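Local coordinates for CCHC-type domain-containing protein (Trypanosoma brucei brucei, PDB 7C47) that probably trims RNA from its 3' end as an RNase D-like exonuclease, and carries zinc knuckles that bind nucleotides, at residues L99-R104 / D123-F128; T129-K134 / D207-V212; L135-R140 / G262-T267; Y146-V151 / I195-N200. One frame throughout, in Å; residues are numbered along the deposited sequence.

How the interactions relate
Interactions 1, 2 and 3 follow one another along helix 124-136, from its N-terminal cap to the loop beyond its C-terminal end, while interaction 4 joins helices 144-152 and 182-202 beside the start of that helix. Interactions 1 and 4 are buried within the exonuclease domain and touch each other, Leu124 and Leu99 packing on Ile195. Interactions 2 and 3 lie at the surface. The chemistry differs accordingly: interaction 1 fixes a carboxylate with backbone N-H groups next to a nucleotide, interactions 2 and 4 are apolar, and interaction 3 joins the exonuclease domain to a zinc knuckle through a backbone hydrogen bond and an arginine.

Interaction 1: residues L99-R104 / D123-F128; sequences LFFDCR and DLQVFF. With C5P (cytidine-5'-monophosphate), chain D.
Asp123 grips the loop after strand 97-100 with both carboxylate oxygens. OD1 accepts from Asp102 N at 3.0 Å, on its syn side but well out of the carboxylate plane, and OD2 accepts from Cys103 N at 2.9 Å from above that plane. A chi1 of -170° swings CG away from the backbone N, which takes the carboxylate to this loop while OD1 also accepts weak N-cap bonds from Gln125 N and Val126 N. Aspartate suits the place, being short enough to serve loop and helix start together. Beside it, Leu124 N donates to Phe100 O (2.8 Å).

Asp102 and Gln125 point the same way and share the nucleotide. The ribose O2' of cytidine monophosphate gives a hydrogen bond to Asp102 OD2 and receives one from Gln125 NE2 at 2.8 Å. Arg104 clasps Asp102 side-on through NE and NH2, steadying the carboxylate, and has a second acidic partner in Asp237; Arg141 and Ser142 hold the Gln125 amide.

Packing completes the contact. Gln125 CB sits over the centre of the Phe101 ring, 3.7 Å from its centroid, in a CH-pi contact, and Leu99 CD2 meets Leu124 CD2 at 4.3 Å. Phe100 and Asp123 form a parallel bridge, so strand 97-100 pairs with edge strand 121-123 just as the latter turns into a capped helix, within the mixed sheet of the RNase H-like exonuclease fold.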
# COMPACT_ATOMS: atom_id res chain seq x y z
N LEU A 99 2.84 8.73 1.64
CA LEU A 99 2.26 7.49 1.13
C LEU A 99 2.67 6.31 2.00
O LEU A 99 3.85 6.15 2.31
CB LEU A 99 2.68 7.25 -0.31
CG LEU A 99 2.42 8.38 -1.31
CD1 LEU A 99 3.37 8.26 -2.50
CD2 LEU A 99 0.97 8.37 -1.77
N PHE A 100 1.71 5.48 2.34
CA PHE A 100 1.91 4.28 3.11
C PHE A 100 1.17 3.10 2.49
O PHE A 100 0.26 3.26 1.77
CB PHE A 100 1.33 4.42 4.51
CG PHE A 100 2.09 5.27 5.43
CD1 PHE A 100 1.88 6.61 5.46
CD2 PHE A 100 2.94 4.72 6.33
CE1 PHE A 100 2.55 7.40 6.33
CE2 PHE A 100 3.63 5.51 7.21
CZ PHE A 100 3.43 6.86 7.20
N PHE A 101 1.63 1.90 2.77
CA PHE A 101 0.91 0.70 2.42
C PHE A 101 0.66 0.03 3.78
O PHE A 101 1.51 -0.65 4.25
CB PHE A 101 1.68 -0.22 1.49
CG PHE A 101 0.82 -1.28 0.88
CD1 PHE A 101 0.61 -2.48 1.51
CD2 PHE A 101 0.16 -1.04 -0.28
CE1 PHE A 101 -0.21 -3.42 0.95
CE2 PHE A 101 -0.67 -1.96 -0.81
CZ PHE A 101 -0.84 -3.16 -0.22
N ASP A 102 -0.57 0.16 4.29
CA ASP A 102 -1.04 -0.23 5.63
C ASP A 102 -0.24 0.60 6.63
O ASP A 102 0.78 0.25 7.06
CB ASP A 102 -0.98 -1.75 5.91
CG ASP A 102 -1.51 -2.13 7.28
OD1 ASP A 102 -2.02 -1.27 7.99
OD2 ASP A 102 -1.39 -3.30 7.62
N CYS A 103 -0.81 1.69 7.05
CA CYS A 103 -0.15 2.63 7.92
C CYS A 103 -0.39 2.44 9.42
O CYS A 103 0.22 3.10 10.20
CB CYS A 103 -0.64 4.02 7.56
SG CYS A 103 -2.31 4.37 8.15
N ARG A 104 -1.24 1.50 9.77
CA ARG A 104 -1.76 1.39 11.15
C ARG A 104 -0.65 1.28 12.20
O ARG A 104 -0.54 2.13 13.08
CB ARG A 104 -2.73 0.21 11.29
CG ARG A 104 -4.04 0.37 10.53
CD ARG A 104 -4.84 -0.92 10.47
NE ARG A 104 -4.18 -1.98 9.71
CZ ARG A 104 -4.67 -3.21 9.51
NH1 ARG A 104 -5.85 -3.59 10.00
NH2 ARG A 104 -3.96 -4.08 8.79
N ASP A 123 -3.05 6.10 2.42
CA ASP A 123 -2.77 4.68 2.61
C ASP A 123 -3.23 3.92 1.35
O ASP A 123 -4.43 3.74 1.12
CB ASP A 123 -3.50 4.18 3.86
CG ASP A 123 -3.08 2.77 4.28
OD1 ASP A 123 -2.78 1.92 3.42
OD2 ASP A 123 -3.07 2.52 5.50
N LEU A 124 -2.26 3.45 0.56
CA LEU A 124 -2.56 2.82 -0.72
C LEU A 124 -3.20 1.44 -0.60
O LEU A 124 -3.90 1.02 -1.52
CB LEU A 124 -1.30 2.75 -1.60
CG LEU A 124 -0.64 4.10 -1.92
CD1 LEU A 124 0.58 3.90 -2.78
CD2 LEU A 124 -1.61 5.07 -2.59
N GLN A 125 -2.98 0.75 0.51
CA GLN A 125 -3.70 -0.50 0.77
C GLN A 125 -5.19 -0.20 0.92
O GLN A 125 -6.02 -0.87 0.31
CB GLN A 125 -3.19 -1.20 2.02
CG GLN A 125 -3.74 -2.61 2.18
CD GLN A 125 -3.34 -3.26 3.49
OE1 GLN A 125 -3.50 -2.68 4.56
NE2 GLN A 125 -2.85 -4.49 3.41
N VAL A 126 -5.50 0.82 1.72
CA VAL A 126 -6.88 1.27 1.95
C VAL A 126 -7.51 1.78 0.65
O VAL A 126 -8.68 1.51 0.38
CB VAL A 126 -6.95 2.35 3.06
CG1 VAL A 126 -8.32 3.00 3.14
CG2 VAL A 126 -6.57 1.74 4.41
N PHE A 127 -6.73 2.51 -0.15
CA PHE A 127 -7.13 2.95 -1.49
C PHE A 127 -7.61 1.75 -2.32
O PHE A 127 -8.70 1.78 -2.87
CB PHE A 127 -5.97 3.65 -2.21
CG PHE A 127 -6.39 4.71 -3.21
CD1 PHE A 127 -7.44 4.51 -4.11
CD2 PHE A 127 -5.69 5.92 -3.28
CE1 PHE A 127 -7.79 5.49 -5.03
CE2 PHE A 127 -6.05 6.90 -4.19
CZ PHE A 127 -7.10 6.70 -5.07
N PHE A 128 -6.79 0.69 -2.39
CA PHE A 128 -7.16 -0.50 -3.16
C PHE A 128 -8.45 -1.12 -2.64
O PHE A 128 -9.33 -1.43 -3.43
CB PHE A 128 -6.04 -1.54 -3.15
CG PHE A 128 -6.28 -2.69 -4.09
CD1 PHE A 128 -6.11 -2.54 -5.47
CD2 PHE A 128 -6.70 -3.93 -3.61
CE1 PHE A 128 -6.34 -3.60 -6.34
CE2 PHE A 128 -6.93 -4.99 -4.47
CZ PHE A 128 -6.75 -4.83 -5.84
O3P C5P D . -2.53 -12.00 2.68
P C5P D . -3.60 -11.78 3.69
O1P C5P D . -3.44 -12.78 4.78
O2P C5P D . -4.90 -11.69 2.97
O5' C5P D . -3.25 -10.35 4.30
C5' C5P D . -3.70 -9.14 3.68
C4' C5P D . -3.22 -7.92 4.42
O4' C5P D . -3.96 -7.78 5.66
C3' C5P D . -1.75 -7.90 4.83
O3' C5P D . -0.93 -7.41 3.78
C2' C5P D . -1.75 -6.97 6.03
O2' C5P D . -1.62 -5.59 5.71
C1' C5P D . -3.11 -7.27 6.67
N1 C5P D . -3.04 -8.26 7.78
C2 C5P D . -2.49 -7.85 9.00
N3 C5P D . -2.42 -8.74 10.02
C4 C5P D . -2.86 -9.99 9.84
C5 C5P D . -3.42 -10.43 8.61
C6 C5P D . -3.49 -9.54 7.61
O2 C5P D . -2.09 -6.68 9.12
N4 C5P D . -2.77 -10.84 10.88

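Interaction 2: residues T129-K134 / D207-V212; sequences TAIQWK and DVPVDV
Ile131 pushes its branched side chain from helix 124-136 against the loop 207-212, where Val208, Pro209 and Val210 form an apolar surface. Its two branches divide the work. The longer one, with CG1 anti to the carbonyl carbon (chi1 -68°), carries CD1 out to Val208 CG1, 3.8 Å away, whereas the CG2 methyl rests against the pyrrolidine ring, 4.0 Å from Pro209 CG. Both neighbours are crossed at about a right angle, so the isoleucine fits over the loop residues and does not run alongside them. A beta-branched residue suits this place because its branches serve two partners at once.

The loop returns a bump of its own. Val210 CG2 enters the hollow between the helical turns, lying 3.6 Å from Ala130 O, with Ile131 CG1 and Lys134 CB around it; CG2 is 3.9 Å from Lys134 CB. The small Ala130 leaves room for this methyl to come down to the backbone. In the fold, this loop joins helix 182-202 to helix 212-226, with Asp211 as the N-cap of the latter, and here it packs against one side of helix 124-136.

Lys134 forms the outer edge. Its chain bends at chi2 (75°) and passes beside Pro209, with CE 3.8 Å from Pro209 O, so that the methylenes pack on the loop where the contact meets solvent. Further in, Val208 also touches Phe127, while Pro209 reaches along the helix to Leu135. On another side of the same helix, Trp133 packs against helix 245-251.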
# COMPACT_ATOMS: atom_id res chain seq x y z
N THR A 129 -8.56 -1.27 -1.32
CA THR A 129 -9.78 -1.81 -0.70
C THR A 129 -11.00 -0.93 -0.96
O THR A 129 -12.11 -1.44 -1.11
CB THR A 129 -9.58 -2.01 0.81
OG1 THR A 129 -8.51 -2.93 1.03
CG2 THR A 129 -10.84 -2.55 1.49
N ALA A 130 -10.79 0.39 -1.01
CA ALA A 130 -11.86 1.34 -1.32
C ALA A 130 -12.38 1.18 -2.75
O ALA A 130 -13.58 1.36 -3.01
CB ALA A 130 -11.40 2.77 -1.09
N ILE A 131 -11.48 0.86 -3.69
CA ILE A 131 -11.88 0.52 -5.06
C ILE A 131 -12.69 -0.78 -5.05
O ILE A 131 -13.76 -0.84 -5.66
CB ILE A 131 -10.66 0.45 -6.02
CG1 ILE A 131 -10.05 1.85 -6.20
CG2 ILE A 131 -11.06 -0.11 -7.38
CD1 ILE A 131 -8.65 1.86 -6.79
N GLN A 132 -12.20 -1.79 -4.33
CA GLN A 132 -12.91 -3.06 -4.18
C GLN A 132 -14.27 -2.90 -3.51
O GLN A 132 -15.21 -3.61 -3.85
CB GLN A 132 -12.09 -4.09 -3.39
CG GLN A 132 -10.71 -4.43 -3.94
CD GLN A 132 -10.74 -4.81 -5.40
OE1 GLN A 132 -10.29 -4.05 -6.26
NE2 GLN A 132 -11.28 -5.98 -5.69
N TRP A 133 -14.38 -1.97 -2.56
CA TRP A 133 -15.66 -1.68 -1.90
C TRP A 133 -16.65 -1.06 -2.88
O TRP A 133 -17.79 -1.51 -2.98
CB TRP A 133 -15.46 -0.73 -0.72
CG TRP A 133 -16.73 -0.37 -0.04
CD1 TRP A 133 -17.39 0.82 -0.10
CD2 TRP A 133 -17.53 -1.23 0.78
NE1 TRP A 133 -18.54 0.77 0.66
CE2 TRP A 133 -18.65 -0.48 1.20
CE3 TRP A 133 -17.41 -2.56 1.20
CZ2 TRP A 133 -19.64 -1.02 2.03
CZ3 TRP A 133 -18.38 -3.09 2.02
CH2 TRP A 133 -19.49 -2.33 2.43
N LYS A 134 -16.19 -0.02 -3.57
CA LYS A 134 -16.99 0.71 -4.57
C LYS A 134 -17.56 -0.22 -5.65
O LYS A 134 -18.73 -0.09 -6.00
CB LYS A 134 -16.11 1.80 -5.21
CG LYS A 134 -16.74 2.62 -6.32
CD LYS A 134 -17.73 3.63 -5.79
CE LYS A 134 -18.28 4.50 -6.90
NZ LYS A 134 -18.77 5.79 -6.36
N ASP A 207 -9.49 6.77 -14.65
CA ASP A 207 -10.06 5.41 -14.67
C ASP A 207 -10.20 4.78 -13.27
O ASP A 207 -10.77 3.70 -13.14
CB ASP A 207 -9.21 4.48 -15.56
CG ASP A 207 -9.09 4.99 -17.00
OD1 ASP A 207 -10.03 5.65 -17.49
OD2 ASP A 207 -8.04 4.73 -17.63
N VAL A 208 -9.66 5.44 -12.24
CA VAL A 208 -9.82 5.01 -10.85
C VAL A 208 -11.18 5.50 -10.34
O VAL A 208 -11.42 6.70 -10.30
CB VAL A 208 -8.66 5.55 -9.96
CG1 VAL A 208 -8.90 5.24 -8.48
CG2 VAL A 208 -7.34 4.95 -10.41
N PRO A 209 -12.08 4.56 -9.96
CA PRO A 209 -13.47 4.94 -9.63
C PRO A 209 -13.71 5.59 -8.24
O PRO A 209 -14.87 5.85 -7.90
CB PRO A 209 -14.22 3.61 -9.75
CG PRO A 209 -13.21 2.57 -9.41
CD PRO A 209 -11.88 3.10 -9.89
N VAL A 210 -12.65 5.83 -7.46
CA VAL A 210 -12.75 6.54 -6.18
C VAL A 210 -11.88 7.79 -6.22
O VAL A 210 -10.76 7.76 -6.75
CB VAL A 210 -12.30 5.64 -5.00
CG1 VAL A 210 -12.35 6.40 -3.68
CG2 VAL A 210 -13.16 4.39 -4.93
N ASP A 211 -12.38 8.89 -5.66
CA ASP A 211 -11.63 10.15 -5.57
C ASP A 211 -10.52 10.05 -4.51
O ASP A 211 -10.72 9.45 -3.45
CB ASP A 211 -12.59 11.31 -5.24
CG ASP A 211 -11.91 12.69 -5.30
OD1 ASP A 211 -10.84 12.84 -5.93
OD2 ASP A 211 -12.48 13.63 -4.71
N VAL A 212 -9.38 10.65 -4.81
CA VAL A 212 -8.21 10.62 -3.93
C VAL A 212 -8.50 11.31 -2.59
O VAL A 212 -8.06 10.84 -1.54
CB VAL A 212 -6.96 11.24 -4.60
CG1 VAL A 212 -5.79 11.35 -3.63
CG2 VAL A 212 -6.55 10.42 -5.82

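Interaction 3: residues L135-R140 / G262-T267; sequences LRSVNR and GAKGHT. With ZN (zinc ion), chain B; C5P (cytidine-5'-monophosphate), chain E.
Leu135, in the last turn of helix 124-136, meets Thr267 through its CB, which lies 3.8 Å from Thr267 CG2. The same methyl lies over one face of the Arg136 guanidinium, offset toward its rim. Arg136 carries the centre of the contact: its extended chain runs past Gly265 and His266, with CG 3.9 Å from His266 CA, and brings NE to a salt bridge with Glu270. Glu270 also accepts from Thr267 N, so a single carboxylate ties the arginine to the knuckle loop. The carbonyl of Arg136 is used as well, accepting from Gly265 N at 2.8 Å in a bent bond (133° at the hydrogen). Gly265 suits the spot because its positive phi would press any CB against the preceding carbonyl.

Ser137, itself at positive phi, lies beside the aliphatic part of Lys264, with OG 3.8 Å from Lys264 CG; its hydroxyl is hydrogen-bonded to Gly256 O. Val138 then places CG2 4.1 Å from Gly265 CA.

Within this loop, His266 points away from the helix and binds zinc through NE2 at 2.4 Å, together with Cys258, Cys261 and Cys271. One face of its ring is covered by the cytosine of cytidine monophosphate, C4 lying 3.6 Å above the ring plane, over its centre. The charged and backbone bonds therefore fix the zinc-knuckle loop to the helix end from one side, while the metal-held histidine presents its ring to the nucleotide on another.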
# COMPACT_ATOMS: atom_id res chain seq x y z
N LEU A 135 -16.74 -1.14 -6.15
CA LEU A 135 -17.12 -2.02 -7.26
C LEU A 135 -17.77 -3.34 -6.82
O LEU A 135 -18.63 -3.86 -7.54
CB LEU A 135 -15.89 -2.33 -8.11
CG LEU A 135 -15.11 -1.15 -8.72
CD1 LEU A 135 -13.94 -1.68 -9.53
CD2 LEU A 135 -16.00 -0.25 -9.58
N ARG A 136 -17.35 -3.88 -5.67
CA ARG A 136 -17.72 -5.26 -5.29
C ARG A 136 -18.25 -5.46 -3.86
O ARG A 136 -18.51 -6.60 -3.48
CB ARG A 136 -16.50 -6.17 -5.48
CG ARG A 136 -15.85 -6.08 -6.85
CD ARG A 136 -14.67 -7.02 -6.99
NE ARG A 136 -14.10 -6.93 -8.33
CZ ARG A 136 -13.31 -5.94 -8.77
NH1 ARG A 136 -12.94 -4.93 -7.98
NH2 ARG A 136 -12.86 -5.98 -10.02
N SER A 137 -18.42 -4.39 -3.09
CA SER A 137 -18.72 -4.49 -1.64
C SER A 137 -17.75 -5.40 -0.86
O SER A 137 -18.13 -6.03 0.12
CB SER A 137 -20.17 -4.95 -1.41
OG SER A 137 -21.09 -4.10 -2.04
N VAL A 138 -16.49 -5.43 -1.30
CA VAL A 138 -15.44 -6.22 -0.67
C VAL A 138 -14.63 -5.27 0.22
O VAL A 138 -14.17 -4.23 -0.27
CB VAL A 138 -14.54 -6.89 -1.74
CG1 VAL A 138 -13.27 -7.49 -1.14
CG2 VAL A 138 -15.32 -7.96 -2.48
N ASN A 139 -14.48 -5.62 1.50
CA ASN A 139 -13.69 -4.80 2.45
C ASN A 139 -12.37 -5.44 2.89
O ASN A 139 -11.77 -5.00 3.87
CB ASN A 139 -14.55 -4.42 3.67
CG ASN A 139 -14.74 -5.58 4.66
OD1 ASN A 139 -14.84 -6.74 4.26
ND2 ASN A 139 -14.80 -5.26 5.95
N ARG A 140 -11.90 -6.45 2.16
CA ARG A 140 -10.65 -7.13 2.48
C ARG A 140 -9.44 -6.27 2.10
O ARG A 140 -9.47 -5.55 1.10
CB ARG A 140 -10.56 -8.50 1.80
CG ARG A 140 -11.51 -9.54 2.39
CD ARG A 140 -11.25 -10.95 1.86
NE ARG A 140 -11.57 -11.11 0.44
CZ ARG A 140 -12.81 -11.19 -0.08
NH1 ARG A 140 -13.90 -11.12 0.68
NH2 ARG A 140 -12.95 -11.33 -1.40
N GLY A 262 -26.64 -9.03 -10.14
CA GLY A 262 -27.05 -8.34 -8.91
C GLY A 262 -26.28 -8.71 -7.65
O GLY A 262 -26.53 -8.11 -6.61
N ALA A 263 -25.35 -9.66 -7.73
CA ALA A 263 -24.64 -10.16 -6.55
C ALA A 263 -23.44 -9.30 -6.17
O ALA A 263 -22.72 -8.80 -7.03
CB ALA A 263 -24.20 -11.60 -6.78
N LYS A 264 -23.21 -9.17 -4.86
CA LYS A 264 -22.00 -8.53 -4.34
C LYS A 264 -20.83 -9.48 -4.49
O LYS A 264 -21.02 -10.69 -4.57
CB LYS A 264 -22.18 -8.14 -2.88
CG LYS A 264 -23.29 -7.13 -2.62
CD LYS A 264 -23.49 -6.92 -1.12
CE LYS A 264 -24.82 -6.24 -0.81
NZ LYS A 264 -24.82 -4.79 -1.18
N GLY A 265 -19.62 -8.93 -4.56
CA GLY A 265 -18.38 -9.73 -4.59
C GLY A 265 -17.66 -9.77 -5.93
O GLY A 265 -16.51 -10.21 -5.99
N HIS A 266 -18.33 -9.33 -7.00
CA HIS A 266 -17.68 -9.23 -8.32
C HIS A 266 -18.38 -8.23 -9.23
O HIS A 266 -19.50 -7.81 -8.97
CB HIS A 266 -17.63 -10.60 -9.00
CG HIS A 266 -18.97 -11.16 -9.35
ND1 HIS A 266 -19.78 -11.79 -8.43
CD2 HIS A 266 -19.65 -11.18 -10.52
CE1 HIS A 266 -20.89 -12.17 -9.01
NE2 HIS A 266 -20.84 -11.82 -10.28
N THR A 267 -17.68 -7.83 -10.29
CA THR A 267 -18.23 -6.92 -11.29
C THR A 267 -18.74 -7.69 -12.50
O THR A 267 -18.47 -8.88 -12.66
CB THR A 267 -17.18 -5.90 -11.77
OG1 THR A 267 -16.05 -6.60 -12.32
CG2 THR A 267 -16.73 -5.03 -10.61
ZN ZN B . -22.67 -11.40 -11.78
O3P C5P E . -21.27 -15.54 -3.12
P C5P E . -20.53 -15.94 -4.35
O1P C5P E . -20.62 -17.42 -4.46
O2P C5P E . -19.20 -15.29 -4.33
O5' C5P E . -21.37 -15.29 -5.54
C5' C5P E . -22.81 -15.31 -5.57
C4' C5P E . -23.31 -15.67 -6.95
O4' C5P E . -22.49 -15.00 -7.95
C3' C5P E . -23.29 -17.16 -7.31
O3' C5P E . -24.49 -17.53 -7.97
C2' C5P E . -22.06 -17.29 -8.20
O2' C5P E . -22.11 -18.35 -9.13
C1' C5P E . -22.06 -15.94 -8.92
N1 C5P E . -20.74 -15.52 -9.43
C2 C5P E . -20.60 -15.26 -10.80
N3 C5P E . -19.39 -14.86 -11.28
C4 C5P E . -18.37 -14.70 -10.44
C5 C5P E . -18.49 -14.95 -9.04
C6 C5P E . -19.68 -15.35 -8.58
O2 C5P E . -21.58 -15.41 -11.55
N4 C5P E . -17.20 -14.30 -10.95

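Interaction 4: residues Y146-V151 / I195-N200; sequences YVLKSV and ILLLSN
Leu198 is the centre of this contact, its forked end reaching from helix 182-202 to Val147, Leu148 and Val151 of helix 144-152. The closest packing is at Val147, whose CG1 lies 3.6 Å from Leu198 CD2 and also touches CD1, so the valine methyl meets both ends of the leucine fork. With CG1 anti to the backbone N (chi1 173°), Val147 sends this methyl across the interface. Leu148 comes in beside it, its CD2 3.9 Å from Leu198 CG. Valine and leucine suit these buried positions, since their methyl groups pack around the fork with no polar atom to satisfy.

Toward Val151 and Leu197 the contact slackens. Val151, one turn beyond Val147, is partly exposed and approaches with CB, 4.1 Å from Leu198 CD2, and less closely with CG1. Leu197 adds a glancing touch, its CD1 likewise 4.1 Å from Leu148 CD2. The axes of the two segments stay 10.9 Å apart and run at 30° to each other in roughly the same direction, a separation that the large leucines span with a modest buried area of 203 Å². Tyr146 and Lys149 occupy the solvent side of their helix, where a hydroxyl and a long amphipathic chain are at home.

These helices pack beside the sheet of the RNase H-like exonuclease fold, and Leu148 also touches His194, a zinc-binding residue. Helix 124-136 closes one side, Phe128 lying against Val147 and Val151 and Leu124 against Leu198. Another side of helix 182-202 packs on Leu99 of strand 97-100 through Ile195, Leu196 and Ser199, so the helix bridges helix 144-152 and the central sheet.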
# COMPACT_ATOMS: atom_id res chain seq x y z
N TYR A 146 -0.18 -8.80 -4.46
CA TYR A 146 -1.49 -8.84 -5.12
C TYR A 146 -1.87 -7.49 -5.76
O TYR A 146 -2.38 -7.46 -6.88
CB TYR A 146 -2.58 -9.27 -4.12
CG TYR A 146 -3.94 -9.52 -4.74
CD1 TYR A 146 -4.84 -8.47 -4.94
CD2 TYR A 146 -4.33 -10.81 -5.12
CE1 TYR A 146 -6.09 -8.70 -5.50
CE2 TYR A 146 -5.58 -11.04 -5.68
CZ TYR A 146 -6.45 -9.98 -5.87
OH TYR A 146 -7.70 -10.19 -6.43
N VAL A 147 -1.60 -6.39 -5.05
CA VAL A 147 -1.98 -5.04 -5.52
C VAL A 147 -1.12 -4.58 -6.70
O VAL A 147 -1.64 -3.98 -7.65
CB VAL A 147 -1.94 -4.00 -4.37
CG1 VAL A 147 -2.17 -2.59 -4.88
CG2 VAL A 147 -3.00 -4.34 -3.32
N LEU A 148 0.19 -4.85 -6.64
CA LEU A 148 1.09 -4.57 -7.77
C LEU A 148 0.68 -5.33 -9.04
O LEU A 148 0.66 -4.75 -10.13
CB LEU A 148 2.53 -4.93 -7.40
CG LEU A 148 3.22 -4.01 -6.39
CD1 LEU A 148 4.47 -4.68 -5.82
CD2 LEU A 148 3.56 -2.66 -7.01
N LYS A 149 0.35 -6.61 -8.88
CA LYS A 149 -0.18 -7.45 -9.97
C LYS A 149 -1.48 -6.87 -10.54
O LYS A 149 -1.57 -6.59 -11.74
CB LYS A 149 -0.42 -8.88 -9.46
CG LYS A 149 -0.85 -9.91 -10.52
CD LYS A 149 0.30 -10.80 -11.00
CE LYS A 149 0.97 -10.25 -12.25
NZ LYS A 149 0.21 -10.57 -13.49
N SER A 150 -2.46 -6.66 -9.67
CA SER A 150 -3.79 -6.20 -10.08
C SER A 150 -3.81 -4.81 -10.72
O SER A 150 -4.54 -4.58 -11.69
CB SER A 150 -4.74 -6.23 -8.88
OG SER A 150 -6.07 -5.91 -9.25
N VAL A 151 -3.00 -3.88 -10.20
CA VAL A 151 -3.03 -2.47 -10.63
C VAL A 151 -2.03 -2.18 -11.75
O VAL A 151 -2.38 -1.54 -12.74
CB VAL A 151 -2.79 -1.52 -9.44
CG1 VAL A 151 -2.74 -0.06 -9.90
CG2 VAL A 151 -3.86 -1.70 -8.38
N ILE A 195 5.60 1.45 -3.21
CA ILE A 195 4.58 2.41 -2.78
C ILE A 195 4.52 3.62 -3.71
O ILE A 195 3.43 4.01 -4.15
CB ILE A 195 4.80 2.87 -1.31
CG1 ILE A 195 4.52 1.72 -0.34
CG2 ILE A 195 3.90 4.06 -0.95
CD1 ILE A 195 5.17 1.87 1.02
N LEU A 196 5.68 4.22 -4.00
CA LEU A 196 5.73 5.39 -4.90
C LEU A 196 5.29 5.04 -6.32
O LEU A 196 4.62 5.84 -6.98
CB LEU A 196 7.14 6.00 -4.93
CG LEU A 196 7.30 7.35 -5.65
CD1 LEU A 196 6.51 8.45 -4.94
CD2 LEU A 196 8.76 7.74 -5.76
N LEU A 197 5.65 3.84 -6.77
CA LEU A 197 5.23 3.32 -8.07
C LEU A 197 3.70 3.18 -8.13
O LEU A 197 3.08 3.60 -9.10
CB LEU A 197 5.93 1.98 -8.36
CG LEU A 197 5.73 1.27 -9.71
CD1 LEU A 197 4.52 0.33 -9.72
CD2 LEU A 197 5.66 2.25 -10.88
N LEU A 198 3.11 2.59 -7.08
CA LEU A 198 1.65 2.48 -6.99
C LEU A 198 0.93 3.82 -7.04
O LEU A 198 -0.14 3.91 -7.65
CB LEU A 198 1.22 1.72 -5.73
CG LEU A 198 1.11 0.20 -5.85
CD1 LEU A 198 1.02 -0.43 -4.47
CD2 LEU A 198 -0.09 -0.20 -6.69
N SER A 199 1.49 4.85 -6.41
CA SER A 199 0.84 6.17 -6.39
C SER A 199 0.64 6.76 -7.79
O SER A 199 -0.36 7.43 -8.03
CB SER A 199 1.58 7.15 -5.47
OG SER A 199 2.79 7.60 -6.04
N ASN A 200 1.57 6.48 -8.71
CA ASN A 200 1.43 6.91 -10.12
C ASN A 200 0.21 6.29 -10.81
O ASN A 200 -0.41 6.94 -11.65
CB ASN A 200 2.70 6.58 -10.92
CG ASN A 200 3.90 7.41 -10.51
OD1 ASN A 200 3.77 8.57 -10.12
ND2 ASN A 200 5.07 6.82 -10.60